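Local coordinates for protein phosphoglycerate kinase (Coxiella burnetii, PDB 4NG4) that catalyses the reversible transfer of a phosphoryl group between ATP and 3-phosphoglycerate, an energy-conserving step of glycolysis, at residues Gln193-Val199 with Ala317-Asn323; Asp220-Val224 with Tyr310-Met314; Asp105-Gly109 with Arg139-Leu143; Gly128-Asn132 with Ala158-Gly164; Phe14-Leu20 with Cys173-Ile179. All blocks are in the same frame, centred on the assembly; numbering follows the deposited sequence.

Interaction 1: Gln193-Val199 with Ala317-Asn323. With ADP (adenosine-5'-diphosphate), chain E.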
# COMPACT_ATOMS: atom_id res chain seq x y z
N GLN A 193 13.46 -12.15 9.09
CA GLN A 193 13.96 -13.51 9.24
C GLN A 193 14.58 -13.88 7.89
O GLN A 193 13.87 -13.96 6.90
CB GLN A 193 12.83 -14.46 9.64
CG GLN A 193 13.24 -15.94 9.77
CD GLN A 193 14.57 -16.14 10.49
OE1 GLN A 193 14.65 -16.00 11.72
NE2 GLN A 193 15.62 -16.48 9.72
N LYS A 194 15.90 -14.05 7.85
CA LYS A 194 16.61 -14.29 6.59
C LYS A 194 16.40 -15.72 6.07
O LYS A 194 16.04 -16.61 6.83
CB LYS A 194 18.12 -14.00 6.75
CG LYS A 194 18.45 -12.56 7.18
CD LYS A 194 19.72 -11.98 6.48
CE LYS A 194 20.40 -10.88 7.32
NZ LYS A 194 20.87 -9.71 6.52
N PRO A 195 16.58 -15.95 4.77
CA PRO A 195 16.75 -14.94 3.70
C PRO A 195 15.48 -14.11 3.46
O PRO A 195 14.37 -14.64 3.54
CB PRO A 195 17.07 -15.77 2.45
CG PRO A 195 16.86 -17.20 2.82
CD PRO A 195 16.96 -17.29 4.31
N LEU A 196 15.67 -12.82 3.20
CA LEU A 196 14.60 -11.95 2.76
C LEU A 196 14.59 -11.97 1.25
O LEU A 196 15.64 -11.81 0.64
CB LEU A 196 14.83 -10.52 3.25
CG LEU A 196 13.86 -9.46 2.74
CD1 LEU A 196 12.49 -9.69 3.34
CD2 LEU A 196 14.36 -8.06 3.06
N VAL A 197 13.42 -12.19 0.64
CA VAL A 197 13.27 -12.09 -0.81
C VAL A 197 12.22 -11.06 -1.20
O VAL A 197 11.16 -10.97 -0.58
CB VAL A 197 12.85 -13.44 -1.42
CG1 VAL A 197 12.66 -13.30 -2.91
CG2 VAL A 197 13.90 -14.48 -1.13
N ALA A 198 12.50 -10.28 -2.24
CA ALA A 198 11.58 -9.24 -2.68
C ALA A 198 11.28 -9.46 -4.14
O ALA A 198 12.18 -9.40 -4.97
CB ALA A 198 12.21 -7.88 -2.47
N VAL A 199 10.01 -9.71 -4.46
CA VAL A 199 9.53 -9.81 -5.85
C VAL A 199 8.90 -8.49 -6.26
O VAL A 199 8.05 -7.96 -5.55
CB VAL A 199 8.47 -10.92 -5.97
CG1 VAL A 199 8.03 -11.12 -7.40
CG2 VAL A 199 9.00 -12.22 -5.36
N ALA A 317 12.72 -19.12 1.63
CA ALA A 317 12.69 -17.78 2.21
C ALA A 317 12.21 -17.80 3.65
O ALA A 317 11.33 -18.60 4.01
CB ALA A 317 11.79 -16.88 1.39
N GLY A 318 12.80 -16.93 4.46
CA GLY A 318 12.33 -16.65 5.82
C GLY A 318 11.36 -15.48 5.86
O GLY A 318 10.52 -15.41 6.76
N THR A 319 11.49 -14.56 4.91
CA THR A 319 10.58 -13.42 4.76
C THR A 319 10.39 -13.13 3.27
O THR A 319 11.32 -13.35 2.49
CB THR A 319 11.14 -12.15 5.42
OG1 THR A 319 11.49 -12.42 6.78
CG2 THR A 319 10.12 -11.02 5.37
N ILE A 320 9.20 -12.64 2.89
CA ILE A 320 8.91 -12.30 1.49
C ILE A 320 8.14 -10.98 1.36
O ILE A 320 7.20 -10.71 2.11
CB ILE A 320 8.12 -13.42 0.80
CG1 ILE A 320 8.90 -14.74 0.83
CG2 ILE A 320 7.80 -13.02 -0.62
CD1 ILE A 320 8.16 -15.93 0.24
N VAL A 321 8.54 -10.14 0.40
CA VAL A 321 7.84 -8.88 0.13
C VAL A 321 7.51 -8.85 -1.36
O VAL A 321 8.41 -8.89 -2.17
CB VAL A 321 8.71 -7.64 0.52
CG1 VAL A 321 7.96 -6.36 0.29
CG2 VAL A 321 9.12 -7.71 1.97
N TRP A 322 6.24 -8.81 -1.73
CA TRP A 322 5.86 -8.96 -3.13
C TRP A 322 4.86 -7.90 -3.61
O TRP A 322 3.76 -7.79 -3.08
CB TRP A 322 5.32 -10.36 -3.36
CG TRP A 322 4.62 -10.56 -4.66
CD1 TRP A 322 4.94 -10.00 -5.86
CD2 TRP A 322 3.50 -11.40 -4.90
NE1 TRP A 322 4.06 -10.42 -6.83
CE2 TRP A 322 3.17 -11.29 -6.26
CE3 TRP A 322 2.72 -12.23 -4.09
CZ2 TRP A 322 2.10 -11.98 -6.83
CZ3 TRP A 322 1.66 -12.90 -4.66
CH2 TRP A 322 1.36 -12.77 -6.01
N ASN A 323 5.28 -7.14 -4.62
CA ASN A 323 4.52 -6.06 -5.21
C ASN A 323 4.58 -6.13 -6.71
O ASN A 323 5.57 -5.71 -7.31
CB ASN A 323 5.10 -4.72 -4.77
CG ASN A 323 4.54 -3.56 -5.56
OD1 ASN A 323 5.29 -2.66 -5.97
ND2 ASN A 323 3.24 -3.57 -5.81
PB ADP E . 0.72 -3.49 -8.78
O1B ADP E . 0.21 -4.85 -8.38
O2B ADP E . -0.39 -2.50 -9.08
O3B ADP E . 1.81 -2.95 -7.89
PA ADP E . 2.04 -2.65 -11.19
O1A ADP E . 1.22 -1.39 -11.04
O2A ADP E . 3.53 -2.55 -10.99
O3A ADP E . 1.48 -3.79 -10.18
O5' ADP E . 1.73 -3.22 -12.67
C5' ADP E . 1.05 -4.45 -12.91
C4' ADP E . 0.26 -4.39 -14.21
O4' ADP E . 1.17 -4.43 -15.32
C3' ADP E . -0.70 -5.57 -14.36
O3' ADP E . -2.06 -5.11 -14.49
C2' ADP E . -0.22 -6.35 -15.58
O2' ADP E . -1.28 -6.72 -16.46
C1' ADP E . 0.78 -5.42 -16.28
N9 ADP E . 1.95 -6.19 -16.82
C8 ADP E . 2.83 -6.94 -16.11
N7 ADP E . 3.75 -7.50 -16.94
C5 ADP E . 3.47 -7.11 -18.20
C6 ADP E . 4.05 -7.33 -19.55
N6 ADP E . 5.14 -8.11 -19.74
N1 ADP E . 3.44 -6.72 -20.60
C2 ADP E . 2.34 -5.94 -20.47
N3 ADP E . 1.77 -5.70 -19.27
C4 ADP E . 2.28 -6.24 -18.12
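Ala317 lays its CB against Val197 CG2 at 4.1 Å, where two parallel strands come together in the centre of the Rossmann-like, nucleotide-binding domain. The next two residues share one acceptor: Gly318 N (2.9 Å) and Thr319 N both donate to Pro195 O, of a proline preceded by a cis peptide bond. Thr319 splits its branches. Its OG1, on the backbone N side of the residue (chi1 -53°), gives a hydrogen bond of 2.8 Å to Gln193 O, while CG2 meets Leu196 CD1 on the same face of the sheet. From there the pairing is regular, beginning with Val197 N on Thr319 O. Ile320 points to the other face, where helices 304-316 and 336-347 cover it. Val321 comes back to the Leu196 side, its CG2 4.1 Å from Leu196 CD1. Trp322 lies alongside Val199, both side chains heading the same way, with CD1 3.6 Å from Val199 CG1; its NE1 is bound by Gly324 O. Asn323 N closes the pairing on Val199 O. Its side-chain OD1 takes a hydrogen bond from Lys208 NZ, and ND2, also bonded to Gly355 O, reaches the beta-phosphate oxygen O3B of ADP at 2.6 Å in a weak, bent bond.

Interaction 2: Asp220-Val224 with Tyr310-Met314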
# COMPACT_ATOMS: atom_id res chain seq x y z
N ASP A 220 18.30 -10.47 0.16
CA ASP A 220 19.30 -11.46 -0.21
C ASP A 220 19.11 -11.90 -1.66
O ASP A 220 20.07 -12.08 -2.40
CB ASP A 220 19.23 -12.64 0.74
CG ASP A 220 19.59 -12.25 2.15
OD1 ASP A 220 20.79 -12.13 2.44
OD2 ASP A 220 18.67 -12.05 2.97
N GLN A 221 17.85 -12.07 -2.06
CA GLN A 221 17.48 -12.33 -3.44
C GLN A 221 16.52 -11.22 -3.86
O GLN A 221 15.81 -10.66 -3.00
CB GLN A 221 16.77 -13.69 -3.55
CG GLN A 221 17.68 -14.93 -3.51
CD GLN A 221 18.14 -15.33 -2.10
OE1 GLN A 221 17.36 -15.36 -1.15
NE2 GLN A 221 19.42 -15.68 -1.98
N LEU A 222 16.51 -10.88 -5.15
CA LEU A 222 15.50 -9.95 -5.70
C LEU A 222 15.03 -10.43 -7.07
O LEU A 222 15.84 -10.85 -7.90
CB LEU A 222 16.08 -8.54 -5.83
CG LEU A 222 15.15 -7.43 -6.37
CD1 LEU A 222 14.19 -6.98 -5.30
CD2 LEU A 222 15.95 -6.25 -6.90
N ILE A 223 13.72 -10.36 -7.30
CA ILE A 223 13.12 -10.88 -8.53
C ILE A 223 12.28 -9.81 -9.20
O ILE A 223 11.32 -9.30 -8.63
CB ILE A 223 12.18 -12.05 -8.22
CG1 ILE A 223 12.99 -13.29 -7.85
CG2 ILE A 223 11.30 -12.37 -9.43
CD1 ILE A 223 12.12 -14.43 -7.37
N VAL A 224 12.65 -9.47 -10.43
CA VAL A 224 11.87 -8.52 -11.21
C VAL A 224 10.97 -9.30 -12.16
O VAL A 224 11.36 -10.35 -12.68
CB VAL A 224 12.77 -7.54 -12.01
CG1 VAL A 224 13.70 -6.80 -11.09
CG2 VAL A 224 13.56 -8.27 -13.08
N TYR A 310 11.99 -19.18 -9.19
CA TYR A 310 11.25 -18.38 -8.22
C TYR A 310 10.68 -19.27 -7.11
O TYR A 310 10.75 -18.93 -5.93
CB TYR A 310 10.10 -17.59 -8.86
CG TYR A 310 10.48 -16.62 -9.95
CD1 TYR A 310 11.81 -16.25 -10.19
CD2 TYR A 310 9.49 -16.03 -10.73
CE1 TYR A 310 12.13 -15.34 -11.21
CE2 TYR A 310 9.82 -15.12 -11.74
CZ TYR A 310 11.13 -14.78 -11.97
OH TYR A 310 11.41 -13.88 -12.95
N ALA A 311 10.11 -20.41 -7.49
CA ALA A 311 9.51 -21.33 -6.54
C ALA A 311 10.52 -21.82 -5.48
O ALA A 311 10.15 -22.06 -4.32
CB ALA A 311 8.87 -22.51 -7.27
N LYS A 312 11.78 -21.98 -5.88
CA LYS A 312 12.84 -22.37 -4.95
C LYS A 312 13.11 -21.28 -3.93
O LYS A 312 13.17 -21.55 -2.74
CB LYS A 312 14.13 -22.73 -5.72
CG LYS A 312 15.27 -23.34 -4.87
CD LYS A 312 16.26 -24.14 -5.76
CE LYS A 312 17.54 -24.61 -5.02
NZ LYS A 312 17.24 -25.49 -3.84
N LEU A 313 13.25 -20.04 -4.40
CA LEU A 313 13.60 -18.93 -3.52
C LEU A 313 12.48 -18.62 -2.50
O LEU A 313 12.77 -18.24 -1.35
CB LEU A 313 13.96 -17.68 -4.34
CG LEU A 313 15.14 -17.82 -5.31
CD1 LEU A 313 15.31 -16.61 -6.23
CD2 LEU A 313 16.41 -18.11 -4.55
N MET A 314 11.22 -18.79 -2.92
CA MET A 314 10.09 -18.62 -2.00
C MET A 314 10.08 -19.70 -0.92
O MET A 314 9.87 -19.40 0.26
CB MET A 314 8.75 -18.62 -2.75
CG MET A 314 8.55 -17.45 -3.73
SD MET A 314 9.19 -15.87 -3.17
CE MET A 314 9.81 -15.23 -4.73
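Ile223 and Tyr310 meet because each sends its CG branch to the backbone N side of its own residue, opposite the carbonyl carbon: Ile223 CG1 at chi1 -73°, Tyr310 CG at chi1 -59°. In Ile223 this leaves CG2 opposite the backbone N, so both branches can work on the tyrosine ring at once. The setting is the alpha/beta sandwich of the nucleotide-binding domain, with helix 304-316 laid over the outermost strand, 221-226, of the parallel sheet. Ile223 CG2 sits over one face of the phenol, 3.7 Å from the ring centroid and 20° off the normal, shifted toward the rim near CE1 and CZ: a CH-pi contact. Ile223 CD1 lies farther up the same side chain and touches Tyr310 CD1.

The same methyl is shared by two more helix residues. Met314 bends round to meet it tip to tip, CE to Ile223 CD1 at 3.6 Å, and Leu313 CD1 approaches it at 4.0 Å. Met314 also reaches Val197 on the adjoining strand and Leu341, Ala344 and Val345 of helix 336-347, filling the layer between sheet and helices. No hydrogen bond joins strand to helix here. Gln221 serves through its aliphatic part: its chain bends at chi2, and its side chain slants across that of Leu313 with CG 3.6 Å from CD2 of the leucine.

Interaction 3: Asp105-Gly109 with Arg139-Leu143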
# COMPACT_ATOMS: atom_id res chain seq x y z
N ASP A 105 -20.56 21.61 11.27
CA ASP A 105 -19.83 22.84 11.61
C ASP A 105 -18.82 22.54 12.72
O ASP A 105 -18.71 23.27 13.71
CB ASP A 105 -20.80 23.97 12.01
CG ASP A 105 -21.81 23.54 13.09
OD1 ASP A 105 -21.70 22.41 13.61
OD2 ASP A 105 -22.74 24.33 13.40
N TRP A 106 -18.05 21.47 12.55
CA TRP A 106 -17.25 20.94 13.66
C TRP A 106 -16.05 21.79 14.08
O TRP A 106 -15.53 21.60 15.18
CB TRP A 106 -16.82 19.49 13.39
CG TRP A 106 -15.96 19.27 12.16
CD1 TRP A 106 -16.39 18.97 10.90
CD2 TRP A 106 -14.54 19.30 12.10
NE1 TRP A 106 -15.32 18.82 10.05
CE2 TRP A 106 -14.17 19.01 10.77
CE3 TRP A 106 -13.54 19.55 13.04
CZ2 TRP A 106 -12.84 18.99 10.35
CZ3 TRP A 106 -12.21 19.51 12.62
CH2 TRP A 106 -11.87 19.24 11.30
N LEU A 107 -15.61 22.71 13.22
CA LEU A 107 -14.39 23.49 13.48
C LEU A 107 -14.56 24.49 14.60
O LEU A 107 -13.58 24.80 15.28
CB LEU A 107 -13.94 24.25 12.24
CG LEU A 107 -13.51 23.40 11.06
CD1 LEU A 107 -14.66 23.25 10.05
CD2 LEU A 107 -12.30 24.05 10.42
N LYS A 108 -15.78 25.00 14.76
CA LYS A 108 -16.10 25.95 15.84
C LYS A 108 -16.34 25.26 17.19
O LYS A 108 -16.58 25.93 18.19
CB LYS A 108 -17.32 26.81 15.47
CG LYS A 108 -16.98 28.16 14.82
CD LYS A 108 -17.92 29.28 15.29
CE LYS A 108 -17.61 29.75 16.72
NZ LYS A 108 -18.57 30.80 17.20
N GLY A 109 -16.29 23.92 17.21
CA GLY A 109 -16.37 23.16 18.46
C GLY A 109 -17.53 22.18 18.47
O GLY A 109 -18.48 22.35 17.71
N ARG A 139 -6.31 25.15 14.42
CA ARG A 139 -7.72 25.16 14.80
C ARG A 139 -8.22 23.74 15.08
O ARG A 139 -8.97 23.52 16.02
CB ARG A 139 -8.56 25.80 13.69
CG ARG A 139 -9.83 26.50 14.16
CD ARG A 139 -10.18 27.66 13.21
NE ARG A 139 -10.17 27.26 11.80
CZ ARG A 139 -10.18 28.09 10.75
NH1 ARG A 139 -10.20 29.41 10.94
NH2 ARG A 139 -10.17 27.61 9.51
N MET A 140 -7.80 22.79 14.25
CA MET A 140 -8.08 21.37 14.47
C MET A 140 -7.46 20.91 15.79
O MET A 140 -8.06 20.11 16.51
CB MET A 140 -7.54 20.51 13.32
CG MET A 140 -8.20 20.73 11.95
SD MET A 140 -7.81 19.44 10.74
CE MET A 140 -8.89 19.85 9.41
N ALA A 141 -6.26 21.41 16.10
CA ALA A 141 -5.54 21.04 17.32
C ALA A 141 -6.18 21.63 18.57
O ALA A 141 -6.06 21.07 19.66
CB ALA A 141 -4.10 21.50 17.22
N GLU A 142 -6.83 22.78 18.40
CA GLU A 142 -7.63 23.43 19.44
C GLU A 142 -8.76 22.52 19.92
O GLU A 142 -9.02 22.43 21.12
CB GLU A 142 -8.23 24.74 18.88
CG GLU A 142 -8.38 25.88 19.87
CD GLU A 142 -7.05 26.46 20.32
OE1 GLU A 142 -5.99 26.03 19.81
OE2 GLU A 142 -7.06 27.34 21.21
N LEU A 143 -9.39 21.82 18.98
CA LEU A 143 -10.61 21.03 19.24
C LEU A 143 -10.41 19.72 20.02
O LEU A 143 -11.39 19.04 20.34
CB LEU A 143 -11.32 20.71 17.91
CG LEU A 143 -11.78 21.89 17.04
CD1 LEU A 143 -12.05 21.42 15.62
CD2 LEU A 143 -13.02 22.58 17.62
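The indole of Trp106 is met at its edge by both of its partners, Met140 and Leu143, and nothing from 139-143 comes over its faces. The ring gets there from a crowded position: chi1 of 61° puts CG between the backbone N and the carbonyl carbon. This swings the six-membered ring out toward the helix. Met140, extended beyond CG, crosses the indole obliquely and brings CE to 3.6 Å from Trp106 CH2. Its SD is 5.5 Å from the centroid of the six-membered ring, 88° off the normal, which makes this an edge-on Met-aromatic contact. Leu143 comes in at about a right angle to the tryptophan side chain and puts CD1 3.5 Å from Trp106 CE3, again near the ring plane.

One face of the indole is taken by its own neighbour, Leu107, whose CG lies above the centre of the ring. Leu107 CD2 also passes Arg139 NE at 4.1 Å. The second methyl of Leu143 works on the backbone: CD2 packs against Leu107 O and against Gly109 CA (3.5 Å). Gly109 sits at a positive phi, 121°, which suits a glycine. No hydrogen bond crosses the contact; the indole NE1 turns to Glu121 O in a weak bond.

Met28 of strand 26-31 touches both Trp106 and Leu143. The 3-10 turn 106-108 thus closes over the end of helix 134-142, a largely apolar contact between a loop and the end of a helix at the margin of the Rossmann-like, substrate-binding N-terminal domain of phosphoglycerate kinase.

Interaction 4: Gly128-Asn132 with Ala158-Gly164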
# COMPACT_ATOMS: atom_id res chain seq x y z
N GLY A 128 -8.05 24.66 2.73
CA GLY A 128 -6.70 24.53 3.29
C GLY A 128 -6.20 23.15 3.69
O GLY A 128 -5.04 22.99 4.08
N GLU A 129 -7.05 22.14 3.57
CA GLU A 129 -6.65 20.76 3.88
C GLU A 129 -5.49 20.31 3.01
O GLU A 129 -4.45 19.86 3.52
CB GLU A 129 -7.84 19.80 3.69
CG GLU A 129 -7.47 18.31 3.62
CD GLU A 129 -7.11 17.70 4.96
OE1 GLU A 129 -7.51 16.53 5.19
OE2 GLU A 129 -6.46 18.37 5.79
N ASN A 130 -5.66 20.42 1.70
CA ASN A 130 -4.63 19.96 0.76
C ASN A 130 -3.25 20.68 0.84
O ASN A 130 -2.22 20.08 0.51
CB ASN A 130 -5.18 19.99 -0.65
CG ASN A 130 -4.12 19.77 -1.65
OD1 ASN A 130 -3.66 18.64 -1.82
ND2 ASN A 130 -3.67 20.84 -2.29
N GLU A 131 -3.22 21.94 1.28
CA GLU A 131 -1.97 22.68 1.44
C GLU A 131 -1.35 22.52 2.84
O GLU A 131 -0.30 23.10 3.12
CB GLU A 131 -2.19 24.18 1.22
CG GLU A 131 -2.37 24.64 -0.21
CD GLU A 131 -2.77 26.12 -0.25
OE1 GLU A 131 -2.65 26.81 0.81
OE2 GLU A 131 -3.22 26.60 -1.33
N ASN A 132 -2.01 21.77 3.72
CA ASN A 132 -1.56 21.66 5.11
C ASN A 132 -1.37 23.03 5.72
O ASN A 132 -0.35 23.33 6.31
CB ASN A 132 -0.27 20.85 5.19
CG ASN A 132 -0.01 20.31 6.57
OD1 ASN A 132 -0.91 19.79 7.23
ND2 ASN A 132 1.24 20.41 7.02
N ALA A 158 1.17 15.35 3.05
CA ALA A 158 1.11 16.33 4.13
C ALA A 158 -0.15 17.14 3.94
O ALA A 158 -0.28 17.90 2.98
CB ALA A 158 2.32 17.23 4.11
N GLN A 159 -1.10 16.93 4.85
CA GLN A 159 -2.37 17.62 4.80
C GLN A 159 -2.79 17.94 6.23
O GLN A 159 -2.44 17.21 7.14
CB GLN A 159 -3.38 16.75 4.07
CG GLN A 159 -3.15 16.74 2.56
CD GLN A 159 -4.20 15.95 1.83
OE1 GLN A 159 -4.33 14.76 2.04
NE2 GLN A 159 -4.96 16.60 0.96
N ALA A 160 -3.51 19.04 6.40
CA ALA A 160 -3.91 19.53 7.73
C ALA A 160 -4.39 18.40 8.66
O ALA A 160 -4.05 18.36 9.83
CB ALA A 160 -4.99 20.59 7.57
N SER A 161 -5.17 17.49 8.11
CA SER A 161 -5.79 16.41 8.85
C SER A 161 -4.91 15.17 9.06
O SER A 161 -5.26 14.29 9.86
CB SER A 161 -7.12 16.01 8.16
OG SER A 161 -6.92 15.30 6.96
N THR A 162 -3.78 15.10 8.34
CA THR A 162 -2.81 13.98 8.45
C THR A 162 -1.45 14.37 9.03
O THR A 162 -0.71 13.50 9.51
CB THR A 162 -2.50 13.37 7.08
OG1 THR A 162 -1.77 14.32 6.30
CG2 THR A 162 -3.77 12.97 6.36
N ALA A 163 -1.11 15.65 8.96
CA ALA A 163 0.22 16.13 9.30
C ALA A 163 0.19 17.38 10.18
O ALA A 163 0.74 17.39 11.28
CB ALA A 163 0.97 16.41 8.02
N GLY A 164 -0.45 18.44 9.69
CA GLY A 164 -0.48 19.72 10.38
C GLY A 164 -1.08 19.63 11.77
O GLY A 164 -0.49 20.14 12.73
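Glu129 reaches across to Gln159, Ala160 and Ser161, and its side chain maps much of the contact. CB leaves the turn with CG opposite the backbone N (chi1 165°), which carries the chain toward segment 158-164. CG then passes Gln159 NE2 at 4.0 Å, and a bend at chi2 turns the carboxylate to the backbone of Ala160 and Ser161. OE2 accepts a hydrogen bond from Ser161 N at 2.8 Å through its syn lone pair, and it also lies near Ala160 CB. OE1 points to the Ser161 hydroxyl, but the two are modelled too close for that detail to be trusted. Ser161 OG has a partner of its own in Arg30 NE.

The backbone of the same residue adds a second grip. Glu129 O takes Ala160 N at 3.1 Å in its carbonyl plane, on a lone pair, and it also receives Asn132 N, the bond that closes the type I turn 129-132. Beside it Gln159 crosses Glu129 at about a right angle, with its amide NE2 3.4 Å from Asn130 CA. At the far side of the turn Asn132 OD1 is directed at Gly164 N, a weak and uncertain bond. Glu76 accepts from Gly128 N with OE2 and from Asn130 N with OE1.

Arg124 and Arg157, predicted substrate-binding residues, lie close to the Gln159 side chain, so the contact borders the probable phosphoglycerate site. Its chemistry is that of acceptors meeting consecutive backbone N-H groups: with its main-chain O on Ala160 N and OE2 on Ser161 N, Glu129 alone grips two neighbouring amides.

Interaction 5: Phe14-Leu20 with Cys173-Ile179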
# COMPACT_ATOMS: atom_id res chain seq x y z
N PHE A 14 7.38 5.87 17.89
CA PHE A 14 6.45 6.94 18.27
C PHE A 14 5.42 6.46 19.31
O PHE A 14 5.35 5.27 19.62
CB PHE A 14 5.73 7.49 17.04
CG PHE A 14 5.20 6.44 16.12
CD1 PHE A 14 4.11 5.67 16.49
CD2 PHE A 14 5.78 6.23 14.87
CE1 PHE A 14 3.61 4.70 15.64
CE2 PHE A 14 5.28 5.27 14.01
CZ PHE A 14 4.19 4.50 14.39
N LEU A 15 4.62 7.40 19.82
CA LEU A 15 3.59 7.10 20.82
C LEU A 15 2.38 6.37 20.23
O LEU A 15 2.05 6.53 19.06
CB LEU A 15 3.10 8.39 21.49
CG LEU A 15 4.11 9.12 22.37
CD1 LEU A 15 3.56 10.48 22.79
CD2 LEU A 15 4.47 8.29 23.57
N SER A 16 1.72 5.60 21.09
CA SER A 16 0.59 4.77 20.71
C SER A 16 -0.64 5.08 21.56
O SER A 16 -0.52 5.56 22.70
CB SER A 16 0.96 3.30 20.87
OG SER A 16 -0.18 2.47 20.73
N MET A 17 -1.82 4.79 21.01
CA MET A 17 -3.09 4.97 21.71
C MET A 17 -3.22 4.03 22.91
O MET A 17 -3.81 4.38 23.93
CB MET A 17 -4.25 4.75 20.72
CG MET A 17 -5.65 4.86 21.31
SD MET A 17 -6.91 5.21 20.07
CE MET A 17 -8.27 4.21 20.71
N SER A 18 -2.63 2.84 22.79
CA SER A 18 -2.65 1.84 23.86
C SER A 18 -1.91 2.28 25.12
O SER A 18 -2.25 1.85 26.23
CB SER A 18 -2.03 0.53 23.35
OG SER A 18 -0.74 0.77 22.81
N ASN A 19 -0.89 3.13 24.95
CA ASN A 19 -0.06 3.59 26.07
C ASN A 19 -0.52 4.91 26.69
O ASN A 19 0.11 5.41 27.62
CB ASN A 19 1.41 3.70 25.62
CG ASN A 19 2.11 2.35 25.59
OD1 ASN A 19 2.36 1.73 26.62
ND2 ASN A 19 2.45 1.89 24.39
N LEU A 20 -1.62 5.46 26.17
CA LEU A 20 -2.16 6.73 26.67
C LEU A 20 -3.51 6.55 27.35
O LEU A 20 -4.29 5.66 26.98
CB LEU A 20 -2.28 7.73 25.53
CG LEU A 20 -0.96 8.15 24.87
CD1 LEU A 20 -1.22 8.79 23.48
CD2 LEU A 20 -0.17 9.09 25.79
N CYS A 173 -0.38 10.77 18.67
CA CYS A 173 0.03 9.37 18.64
C CYS A 173 -0.54 8.64 17.42
O CYS A 173 -1.28 9.22 16.62
CB CYS A 173 -0.45 8.68 19.92
SG CYS A 173 -2.21 8.68 20.07
N ALA A 174 -0.18 7.37 17.29
CA ALA A 174 -0.72 6.52 16.23
C ALA A 174 -1.74 5.54 16.81
O ALA A 174 -1.59 5.10 17.96
CB ALA A 174 0.41 5.78 15.54
N GLY A 175 -2.75 5.20 16.02
CA GLY A 175 -3.74 4.20 16.40
C GLY A 175 -3.24 2.81 16.06
O GLY A 175 -2.18 2.67 15.45
N PRO A 176 -4.00 1.76 16.44
CA PRO A 176 -3.58 0.36 16.22
C PRO A 176 -3.51 -0.10 14.74
O PRO A 176 -2.74 -1.00 14.43
CB PRO A 176 -4.63 -0.45 17.00
CG PRO A 176 -5.78 0.43 17.13
CD PRO A 176 -5.27 1.83 17.18
N LEU A 177 -4.29 0.49 13.84
CA LEU A 177 -4.20 0.09 12.43
C LEU A 177 -2.88 0.51 11.81
O LEU A 177 -2.19 -0.30 11.21
CB LEU A 177 -5.38 0.64 11.62
CG LEU A 177 -6.60 -0.28 11.59
CD1 LEU A 177 -7.09 -0.58 13.00
CD2 LEU A 177 -7.69 0.35 10.74
N LEU A 178 -2.52 1.78 12.00
CA LEU A 178 -1.24 2.31 11.54
C LEU A 178 -0.15 1.50 12.23
O LEU A 178 0.91 1.26 11.64
CB LEU A 178 -1.14 3.81 11.84
CG LEU A 178 0.01 4.63 11.25
CD1 LEU A 178 -0.41 6.07 11.13
CD2 LEU A 178 1.29 4.51 12.10
N ILE A 179 -0.46 1.02 13.44
CA ILE A 179 0.44 0.13 14.17
C ILE A 179 0.59 -1.24 13.49
O ILE A 179 1.71 -1.71 13.31
CB ILE A 179 0.03 -0.09 15.64
CG1 ILE A 179 0.24 1.19 16.46
CG2 ILE A 179 0.83 -1.21 16.27
CD1 ILE A 179 -0.38 1.15 17.84
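Leu15 O and Met17 N bracket Ser16 in a single bridge to Ala174, the first accepting from Ala174 N at 3.0 Å and the second giving to Ala174 O at 3.1 Å. Phe14 touches with two ring carbons: CE1 meets Ala174 CB at 3.4 Å, and CZ meets Leu178 CD2, the Phe14 and Leu178 side chains crossing obliquely. Its chi1 of 47°, with CG between the backbone N and the carbonyl carbon, brings the ring beside Ala174.

Strand 171-174 is the outermost of the parallel sheet in the N-terminal, Rossmann-like domain, and here the segment ahead of the first strand pairs with it just before Gly175, the N-cap of helix 176-190. Helix 392-401 covers the pair by touching Phe14, Leu15 and Ala174.

Cys173 points at the loop. Its CB packs on Leu15 CB at 3.9 Å, while SG faces Leu20 CD1 at 3.6 Å. Met17 CB points toward 173-179, but the end of the side chain leads away; the residue also touches Val148 and Ala58 of helix 46-60. On the helix side Ile179 swings CD1 over to the Ser16 side chain, touching CB at 3.9 Å; the serine OG is hydrogen-bonded to Ser18 OG.

Interactions 1 and 2 belong to one buried core in the nucleotide-binding domain: strands 196-202 and 221-226 are neighbours in the same sheet, and helix 304-316 leads straight into strand 319-323. The first is held mainly by backbone hydrogen bonds, the second by side-chain packing, including a CH-pi contact, with no hydrogen bond across. Interactions 3, 4 and 5 lie in the other domain and are only partly buried. Interactions 3 and 4 touch, Met140 SD lying against Ala160 and Ser161, yet one is apolar and the other largely polar. Interaction 5, about 20 Å from interaction 4 between centres, mixes two backbone bonds with apolar contacts; its helix 176-190 runs on to strand 196-202 of interaction 1.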